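PDB 6HH2: Ras-related protein Rab-7L1 from Homo sapiens, which acts as a GDP- and GTP-binding molecular switch in vesicle trafficking, recruiting the kinase LRRK2 to the Golgi complex and stimulating its activity. Local coordinates for residues L49-W54 against I59-L64; F11-V16 against E174-N179; A123-N128 against D140-F145. The protein carries 4 engineered substitutions. All blocks are in the same frame, centred on the assembly; numbering follows the deposited sequence.

Interaction 1: residues L49-W54 against I59-L64; sequences LKVLQW and IVRLQL
Trp54 and Val60 run alongside each other near the turn of an antiparallel beta hairpin. Val60 CG2 rests 3.9 Å from Trp54 CB and meets the indole obliquely. With CG anti to the backbone N (chi1 -174°), the indole continues past Val60 to helix 165-178, where it touches Glu174 and Met177. On the other face of the hairpin, Val51 and Ile59 meet at a slant, Val51 CG1 to Ile59 CD1 3.9 Å. The CG2 branch of Ile59 turns instead to the amide of Gln53 (NE2 hydrogen-bonds Ser55 O), 3.6 Å from Gln53 OE1. Farther along, Leu49 runs beside Gln63, its CD1 3.9 Å from Gln63 CG, while the Gln63 amide reaches on to Trp65 and the Arg61 guanidinium to a salt bridge with Asp8.

Between the two layers of side chains, Leu52 pairs with Val60 and Lys50 with Leu62 through reciprocal backbone bonds; the shortest, Leu62 N to Lys50 O at 2.8 Å, is almost straight (176°). This is the interswitch hairpin of Ras-family GTPases. Its chemistry implies that backbone bonding sets the register, apolar contacts between side chains add to it on both faces, and several polar side-chain ends find partners beyond the two segments.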
# COMPACT_ATOMS: atom_id res chain seq x y z
N LEU A 49 10.81 5.70 -5.16
CA LEU A 49 10.60 4.99 -6.42
C LEU A 49 11.01 3.53 -6.32
O LEU A 49 11.92 3.14 -5.57
CB LEU A 49 11.51 5.61 -7.46
CG LEU A 49 10.95 6.46 -8.61
CD1 LEU A 49 9.53 6.93 -8.54
CD2 LEU A 49 11.93 7.52 -9.08
N LYS A 50 10.36 2.71 -7.15
CA LYS A 50 10.87 1.38 -7.50
C LYS A 50 10.70 1.23 -9.00
O LYS A 50 9.66 1.59 -9.55
CB LYS A 50 10.14 0.27 -6.78
CG LYS A 50 10.86 -1.12 -6.97
CD LYS A 50 9.95 -2.13 -6.43
CE LYS A 50 10.68 -3.48 -6.28
NZ LYS A 50 11.85 -3.35 -5.33
N VAL A 51 11.71 0.69 -9.68
CA VAL A 51 11.63 0.57 -11.13
C VAL A 51 11.92 -0.88 -11.48
O VAL A 51 12.89 -1.46 -10.98
CB VAL A 51 12.63 1.49 -11.85
CG1 VAL A 51 12.42 1.44 -13.37
CG2 VAL A 51 12.49 2.94 -11.34
N LEU A 52 11.10 -1.48 -12.33
CA LEU A 52 11.23 -2.89 -12.69
C LEU A 52 11.14 -3.01 -14.20
O LEU A 52 10.25 -2.42 -14.83
CB LEU A 52 10.07 -3.72 -12.08
CG LEU A 52 10.07 -3.81 -10.56
CD1 LEU A 52 8.74 -4.37 -10.09
CD2 LEU A 52 11.26 -4.69 -10.10
N GLN A 53 12.01 -3.83 -14.79
CA GLN A 53 11.79 -4.22 -16.17
C GLN A 53 10.54 -5.07 -16.21
O GLN A 53 10.35 -5.96 -15.36
CB GLN A 53 12.98 -5.02 -16.73
CG GLN A 53 12.97 -5.08 -18.29
CD GLN A 53 13.41 -3.78 -18.87
OE1 GLN A 53 14.22 -3.07 -18.26
NE2 GLN A 53 12.89 -3.42 -20.05
N TRP A 54 9.66 -4.80 -17.18
CA TRP A 54 8.44 -5.58 -17.34
C TRP A 54 8.51 -6.50 -18.54
O TRP A 54 8.08 -7.65 -18.47
CB TRP A 54 7.23 -4.64 -17.49
CG TRP A 54 5.91 -5.39 -17.53
CD1 TRP A 54 5.06 -5.56 -18.61
CD2 TRP A 54 5.31 -6.06 -16.44
NE1 TRP A 54 3.97 -6.31 -18.22
CE2 TRP A 54 4.10 -6.61 -16.89
CE3 TRP A 54 5.67 -6.23 -15.11
CZ2 TRP A 54 3.26 -7.35 -16.04
CZ3 TRP A 54 4.83 -6.96 -14.27
CH2 TRP A 54 3.65 -7.49 -14.74
N ILE A 59 9.04 -0.76 -19.02
CA ILE A 59 9.34 -0.78 -17.61
C ILE A 59 8.08 -0.37 -16.84
O ILE A 59 7.15 0.25 -17.39
CB ILE A 59 10.52 0.13 -17.25
CG1 ILE A 59 10.21 1.57 -17.61
CG2 ILE A 59 11.85 -0.35 -17.89
CD1 ILE A 59 11.10 2.57 -16.88
N VAL A 60 8.03 -0.77 -15.57
CA VAL A 60 7.03 -0.34 -14.59
C VAL A 60 7.75 0.51 -13.55
O VAL A 60 8.79 0.11 -13.03
CB VAL A 60 6.41 -1.56 -13.90
CG1 VAL A 60 5.61 -1.12 -12.66
CG2 VAL A 60 5.49 -2.30 -14.90
N ARG A 61 7.21 1.69 -13.29
CA ARG A 61 7.78 2.61 -12.31
C ARG A 61 6.72 2.84 -11.24
O ARG A 61 5.58 3.21 -11.56
CB ARG A 61 8.18 3.92 -13.00
CG ARG A 61 8.68 5.01 -12.05
CD ARG A 61 9.20 6.26 -12.80
NE ARG A 61 10.46 5.97 -13.48
CZ ARG A 61 10.59 5.80 -14.80
NH1 ARG A 61 9.54 5.90 -15.60
NH2 ARG A 61 11.79 5.54 -15.31
N LEU A 62 7.05 2.57 -9.98
CA LEU A 62 6.11 2.78 -8.88
C LEU A 62 6.57 3.97 -8.05
O LEU A 62 7.74 4.04 -7.67
CB LEU A 62 6.08 1.60 -7.94
CG LEU A 62 5.81 0.24 -8.53
CD1 LEU A 62 5.74 -0.74 -7.35
CD2 LEU A 62 4.51 0.30 -9.32
N GLN A 63 5.66 4.90 -7.78
CA GLN A 63 5.84 5.92 -6.73
C GLN A 63 5.15 5.41 -5.48
O GLN A 63 3.93 5.16 -5.48
CB GLN A 63 5.19 7.24 -7.14
CG GLN A 63 5.76 7.86 -8.39
CD GLN A 63 5.10 9.18 -8.74
OE1 GLN A 63 4.10 9.55 -8.09
NE2 GLN A 63 5.61 9.88 -9.74
N LEU A 64 5.92 5.21 -4.43
CA LEU A 64 5.39 4.72 -3.16
C LEU A 64 5.20 5.93 -2.23
O LEU A 64 6.17 6.55 -1.79
CB LEU A 64 6.36 3.71 -2.54
CG LEU A 64 6.64 2.51 -3.44
CD1 LEU A 64 7.88 1.77 -2.92
CD2 LEU A 64 5.37 1.61 -3.47

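Interaction 2: residues F11-V16 against E174-N179; sequences FKVLVV and EKMMRN
Phe11 is held by two methionines of the C-terminal helix, each approaching its ring from a different direction. Met176 runs antiparallel to the Phe11 side chain and lays CB over the centre of one face, a CH-pi contact 3.8 Å from the ring centroid. Its sulfur lies oblique to the ring, with SD 3.7 Å from Phe11 CB. A bend at the last torsion of Met176 (chi3 -66°) turns the methyl toward Val13, two residues on, so that CE stands 3.8 Å from Val13 CG2. This is the close, buried part of the contact.

Met177, partly exposed, crosses Phe11 at about a right angle and meets only the rim: its SD lies in the ring plane, 3.6 Å from Phe11 CE2. Trp54 and Val60 flank it, whereas the exposed Arg178 and Asn179 make no contact with the strand. Helix 165-178 thus packs on central strand 8-17, the axes of 11-16 and 174-178 lying 10.6 Å apart; Val60 and Leu62 of strand 58-66 also touch Phe11. With no hydrogen bond between the segments, cohesion rests on dispersion, the CH-pi contact and two Met-aromatic contacts, one oblique and one at the edge, which probably limit how the ring can turn.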
# COMPACT_ATOMS: atom_id res chain seq x y z
N PHE A 11 2.83 4.07 -11.92
CA PHE A 11 1.76 3.84 -10.95
C PHE A 11 2.09 4.53 -9.63
O PHE A 11 3.13 4.27 -9.04
CB PHE A 11 1.51 2.34 -10.70
CG PHE A 11 1.14 1.58 -11.94
CD1 PHE A 11 -0.02 1.89 -12.66
CD2 PHE A 11 1.99 0.58 -12.40
CE1 PHE A 11 -0.35 1.14 -13.80
CE2 PHE A 11 1.65 -0.15 -13.54
CZ PHE A 11 0.51 0.17 -14.24
N LYS A 12 1.16 5.35 -9.15
CA LYS A 12 1.27 5.97 -7.82
C LYS A 12 0.51 5.09 -6.84
O LYS A 12 -0.69 4.81 -7.04
CB LYS A 12 0.69 7.38 -7.90
CG LYS A 12 0.42 8.05 -6.53
CD LYS A 12 0.11 9.53 -6.68
CE LYS A 12 -0.18 10.06 -5.25
NZ LYS A 12 -0.47 11.54 -5.31
N VAL A 13 1.20 4.59 -5.83
CA VAL A 13 0.63 3.64 -4.87
C VAL A 13 0.62 4.32 -3.51
O VAL A 13 1.67 4.78 -3.03
CB VAL A 13 1.48 2.36 -4.82
CG1 VAL A 13 0.92 1.43 -3.75
CG2 VAL A 13 1.49 1.71 -6.23
N LEU A 14 -0.55 4.39 -2.88
CA LEU A 14 -0.67 4.99 -1.53
C LEU A 14 -0.43 3.92 -0.49
O LEU A 14 -1.04 2.85 -0.55
CB LEU A 14 -2.08 5.55 -1.36
CG LEU A 14 -2.52 6.45 -2.49
CD1 LEU A 14 -3.94 6.98 -2.20
CD2 LEU A 14 -1.52 7.63 -2.64
N VAL A 15 0.48 4.16 0.45
CA VAL A 15 0.70 3.29 1.58
C VAL A 15 0.15 3.99 2.81
O VAL A 15 0.67 5.02 3.27
CB VAL A 15 2.18 2.98 1.78
CG1 VAL A 15 2.36 2.04 2.97
CG2 VAL A 15 2.74 2.38 0.46
N VAL A 16 -1.00 3.54 3.28
CA VAL A 16 -1.78 4.20 4.32
C VAL A 16 -2.04 3.22 5.45
O VAL A 16 -1.89 2.01 5.30
CB VAL A 16 -3.09 4.84 3.85
CG1 VAL A 16 -2.85 5.92 2.79
CG2 VAL A 16 -4.10 3.78 3.34
N GLU A 174 0.62 -6.50 -10.96
CA GLU A 174 -0.01 -7.16 -12.08
C GLU A 174 -1.45 -6.72 -12.23
O GLU A 174 -1.93 -6.55 -13.36
CB GLU A 174 0.16 -8.67 -11.95
CG GLU A 174 1.66 -9.07 -11.89
CD GLU A 174 1.91 -10.55 -11.97
OE1 GLU A 174 0.94 -11.26 -12.28
OE2 GLU A 174 3.07 -11.01 -11.79
N LYS A 175 -2.11 -6.42 -11.11
CA LYS A 175 -3.48 -5.91 -11.21
C LYS A 175 -3.51 -4.49 -11.78
O LYS A 175 -4.41 -4.15 -12.55
CB LYS A 175 -4.14 -5.94 -9.82
CG LYS A 175 -5.56 -5.31 -9.79
CD LYS A 175 -6.54 -6.19 -10.55
CE LYS A 175 -7.05 -7.30 -9.66
NZ LYS A 175 -8.11 -8.03 -10.43
N MET A 176 -2.58 -3.64 -11.36
CA MET A 176 -2.54 -2.29 -11.91
C MET A 176 -2.24 -2.32 -13.41
O MET A 176 -2.79 -1.51 -14.17
CB MET A 176 -1.48 -1.45 -11.19
CG MET A 176 -1.88 -1.15 -9.70
SD MET A 176 -0.78 0.03 -8.93
CE MET A 176 0.81 -0.90 -8.88
N MET A 177 -1.40 -3.26 -13.85
CA MET A 177 -1.17 -3.41 -15.29
C MET A 177 -2.44 -3.85 -16.02
O MET A 177 -2.77 -3.33 -17.09
CB MET A 177 -0.02 -4.39 -15.54
CG MET A 177 1.35 -3.82 -15.15
SD MET A 177 1.86 -2.52 -16.28
CE MET A 177 2.32 -3.47 -17.74
N ARG A 178 -3.19 -4.78 -15.43
CA ARG A 178 -4.43 -5.23 -16.03
C ARG A 178 -5.44 -4.09 -16.11
O ARG A 178 -6.20 -3.99 -17.08
CB ARG A 178 -5.00 -6.39 -15.23
CG ARG A 178 -6.17 -7.08 -15.94
CD ARG A 178 -6.69 -8.30 -15.20
NE ARG A 178 -7.86 -8.86 -15.91
CZ ARG A 178 -8.49 -9.98 -15.55
NH1 ARG A 178 -8.06 -10.67 -14.49
NH2 ARG A 178 -9.54 -10.40 -16.24
N ASN A 179 -5.46 -3.22 -15.11
CA ASN A 179 -6.39 -2.11 -15.12
C ASN A 179 -5.95 -0.97 -16.03
O ASN A 179 -6.72 -0.02 -16.20
CB ASN A 179 -6.52 -1.54 -13.71
CG ASN A 179 -7.31 -2.42 -12.78
OD1 ASN A 179 -8.01 -3.33 -13.22
ND2 ASN A 179 -7.25 -2.13 -11.47

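Interaction 3: residues A123-N128 against D140-F145; sequences ALLLAN and DQIDRF. Engineered in segment 123-128: Ala123 (natural residue Cys). With GDP (guanosine-5'-diphosphate), chain B.
Asn128 OD1 is gripped by two donors, the hydroxyl OG1 of Thr157 and the backbone N of Val159, while ND2 of the same amide is hydrogen-bonded to Val21 O and stands 3.2 Å from N7 of the GDP guanine. CG lies anti to the backbone N (chi1 -167°), which sends the amide out toward the base from the end of strand 123-128. Asn128 opens the Asn-Lys-x-Asp motif by which Ras-family GTPases recognise guanine; Asp131, at its other end, hydrogen-bonds the nucleotide. The partners of Asn128 link the loop of Val21 with that of Thr157 and Val159.

One residue back, the strand presents the opposite, apolar side to helix 139-148. The small Ala127 meets the outermost methyl of Ile142, CD1, through CB alone, at 4.1 Å, its CA 8.2 Å from Ile142 CA. Leu125, two residues away on the same face, carries most of the remaining contact. Its CD2 lies 4.1 Å from Ile142 CG2 and approaches the Phe145 ring at the edge, near the ring plane, 3.9 Å from CD1 of Phe145. The two side chains cross at about a right angle, and the Phe145 ring also meets that of Phe99, their planes inclined by about 35°. Trp154, on the following strand, packs against both Leu125 and Ile142 and donates its NE1 to Asp143 OD1, linking helix and strand.

Strand 123-128, helix 139-148 and strand 153-156 form a beta-alpha-beta unit, with the strand and helix running nearly antiparallel. Between the segments the chemistry is wholly apolar, without a hydrogen bond. It implies a division of labour along one strand: alternate side chains bury it against the helix, while its last residue sets an amide, held by protein partners, beside the base.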
# COMPACT_ATOMS: atom_id res chain seq x y z
N ALA A 123 -7.43 -1.99 -3.67
CA ALA A 123 -7.03 -1.78 -2.29
C ALA A 123 -6.62 -3.12 -1.69
O ALA A 123 -7.43 -4.08 -1.69
CB ALA A 123 -8.16 -1.18 -1.47
N LEU A 124 -5.34 -3.23 -1.30
CA LEU A 124 -4.75 -4.45 -0.76
C LEU A 124 -4.57 -4.25 0.74
O LEU A 124 -3.92 -3.28 1.16
CB LEU A 124 -3.40 -4.68 -1.43
CG LEU A 124 -2.60 -5.80 -0.80
CD1 LEU A 124 -3.36 -7.19 -0.87
CD2 LEU A 124 -1.25 -5.88 -1.52
N LEU A 125 -5.23 -5.06 1.54
CA LEU A 125 -5.15 -4.99 2.99
C LEU A 125 -3.99 -5.88 3.48
O LEU A 125 -3.99 -7.08 3.19
CB LEU A 125 -6.48 -5.42 3.57
CG LEU A 125 -6.58 -5.44 5.11
CD1 LEU A 125 -6.56 -4.00 5.67
CD2 LEU A 125 -7.91 -6.15 5.56
N LEU A 126 -3.01 -5.29 4.17
CA LEU A 126 -1.87 -6.04 4.70
C LEU A 126 -1.99 -6.16 6.21
O LEU A 126 -1.95 -5.15 6.94
CB LEU A 126 -0.54 -5.39 4.34
CG LEU A 126 -0.23 -5.26 2.84
CD1 LEU A 126 1.21 -4.84 2.70
CD2 LEU A 126 -0.40 -6.59 2.11
N ALA A 127 -2.12 -7.40 6.68
CA ALA A 127 -2.13 -7.73 8.10
C ALA A 127 -0.67 -7.90 8.49
O ALA A 127 -0.11 -9.01 8.45
CB ALA A 127 -2.93 -9.03 8.29
N ASN A 128 -0.07 -6.78 8.87
CA ASN A 128 1.38 -6.75 9.09
C ASN A 128 1.73 -7.14 10.53
O ASN A 128 0.87 -7.17 11.41
CB ASN A 128 1.98 -5.38 8.70
CG ASN A 128 3.50 -5.42 8.62
OD1 ASN A 128 4.06 -6.36 8.07
ND2 ASN A 128 4.17 -4.41 9.20
N ASP A 140 -10.17 -15.53 10.08
CA ASP A 140 -11.54 -15.50 9.59
C ASP A 140 -12.15 -14.12 9.75
O ASP A 140 -12.86 -13.64 8.86
CB ASP A 140 -12.40 -16.57 10.28
CG ASP A 140 -12.13 -18.00 9.75
OD1 ASP A 140 -11.44 -18.16 8.71
OD2 ASP A 140 -12.61 -18.96 10.39
N GLN A 141 -11.84 -13.56 10.91
CA GLN A 141 -12.30 -12.06 11.05
C GLN A 141 -11.69 -11.11 9.92
O GLN A 141 -12.35 -10.21 9.36
CB GLN A 141 -11.84 -11.53 12.42
CG GLN A 141 -12.80 -11.76 13.60
CD GLN A 141 -12.18 -11.28 14.92
OE1 GLN A 141 -10.96 -11.08 15.00
NE2 GLN A 141 -13.01 -11.07 15.95
N ILE A 142 -10.43 -11.31 9.64
CA ILE A 142 -9.84 -10.46 8.59
C ILE A 142 -10.53 -10.68 7.26
O ILE A 142 -10.82 -9.73 6.53
CB ILE A 142 -8.34 -10.70 8.49
CG1 ILE A 142 -7.66 -10.35 9.82
CG2 ILE A 142 -7.76 -9.82 7.40
CD1 ILE A 142 -6.22 -10.84 9.87
N ASP A 143 -10.75 -11.93 6.90
CA ASP A 143 -11.38 -12.22 5.61
C ASP A 143 -12.78 -11.65 5.53
O ASP A 143 -13.16 -11.08 4.51
CB ASP A 143 -11.39 -13.72 5.32
CG ASP A 143 -11.82 -14.04 3.87
OD1 ASP A 143 -11.03 -13.64 2.98
OD2 ASP A 143 -12.92 -14.60 3.69
N ARG A 144 -13.60 -11.83 6.58
CA ARG A 144 -14.94 -11.25 6.55
C ARG A 144 -14.88 -9.73 6.44
O ARG A 144 -15.65 -9.12 5.69
CB ARG A 144 -15.69 -11.63 7.82
CG ARG A 144 -16.14 -13.10 7.85
CD ARG A 144 -17.22 -13.34 8.90
NE ARG A 144 -16.75 -13.02 10.26
CZ ARG A 144 -16.01 -13.84 11.00
NH1 ARG A 144 -15.63 -15.02 10.51
NH2 ARG A 144 -15.63 -13.47 12.22
N PHE A 145 -13.94 -9.12 7.15
CA PHE A 145 -13.77 -7.67 7.10
C PHE A 145 -13.34 -7.22 5.71
O PHE A 145 -13.85 -6.23 5.17
CB PHE A 145 -12.74 -7.29 8.17
CG PHE A 145 -12.31 -5.86 8.19
CD1 PHE A 145 -11.28 -5.44 7.37
CD2 PHE A 145 -12.87 -4.99 9.13
CE1 PHE A 145 -10.80 -4.15 7.41
CE2 PHE A 145 -12.36 -3.65 9.20
CZ PHE A 145 -11.34 -3.26 8.31
PB GDP B . 4.77 3.52 10.56
O1B GDP B . 3.53 2.91 10.04
O2B GDP B . 4.57 4.39 11.75
O3B GDP B . 5.61 4.19 9.48
O3A GDP B . 5.62 2.24 11.14
PA GDP B . 7.19 1.98 11.09
O1A GDP B . 7.64 1.48 9.75
O2A GDP B . 7.90 3.21 11.65
O5' GDP B . 7.35 0.78 12.13
C5' GDP B . 7.01 0.92 13.50
C4' GDP B . 7.76 -0.12 14.32
O4' GDP B . 7.25 -1.44 13.94
C3' GDP B . 9.23 -0.13 13.95
O3' GDP B . 9.92 -0.43 15.17
C2' GDP B . 9.35 -1.29 12.98
O2' GDP B . 10.65 -1.87 13.06
C1' GDP B . 8.32 -2.23 13.53
N9 GDP B . 7.81 -3.15 12.51
C8 GDP B . 7.44 -2.81 11.24
N7 GDP B . 6.98 -3.92 10.57
C5 GDP B . 7.05 -4.95 11.45
C6 GDP B . 6.75 -6.38 11.41
O6 GDP B . 6.33 -6.91 10.37
N1 GDP B . 6.96 -7.06 12.54
C2 GDP B . 7.46 -6.57 13.68
N2 GDP B . 7.68 -7.39 14.79
N3 GDP B . 7.80 -5.26 13.77
C4 GDP B . 7.60 -4.47 12.70

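Interactions 1 and 2 share one continuous piece of the fold: strands 58-66 and 8-17 are neighbours in the sheet, joined by probable hydrogen bonds from Phe11 N to Arg61 O and from Val13 N to Gln63 O, and Trp54 packs directly on Met177. Interaction 1 is the more superficial, at the sheet's outer edge, and the only one of the three with hydrogen bonds across its segments. Interactions 2 and 3 are buried strand-to-helix packings, built on sulfur and aromatic groups in one and aliphatic branches against a ring edge in the other. They cover opposite faces of the same sheet, their centres about 18 Å apart; interaction 3 alone includes a nucleotide-pocket residue.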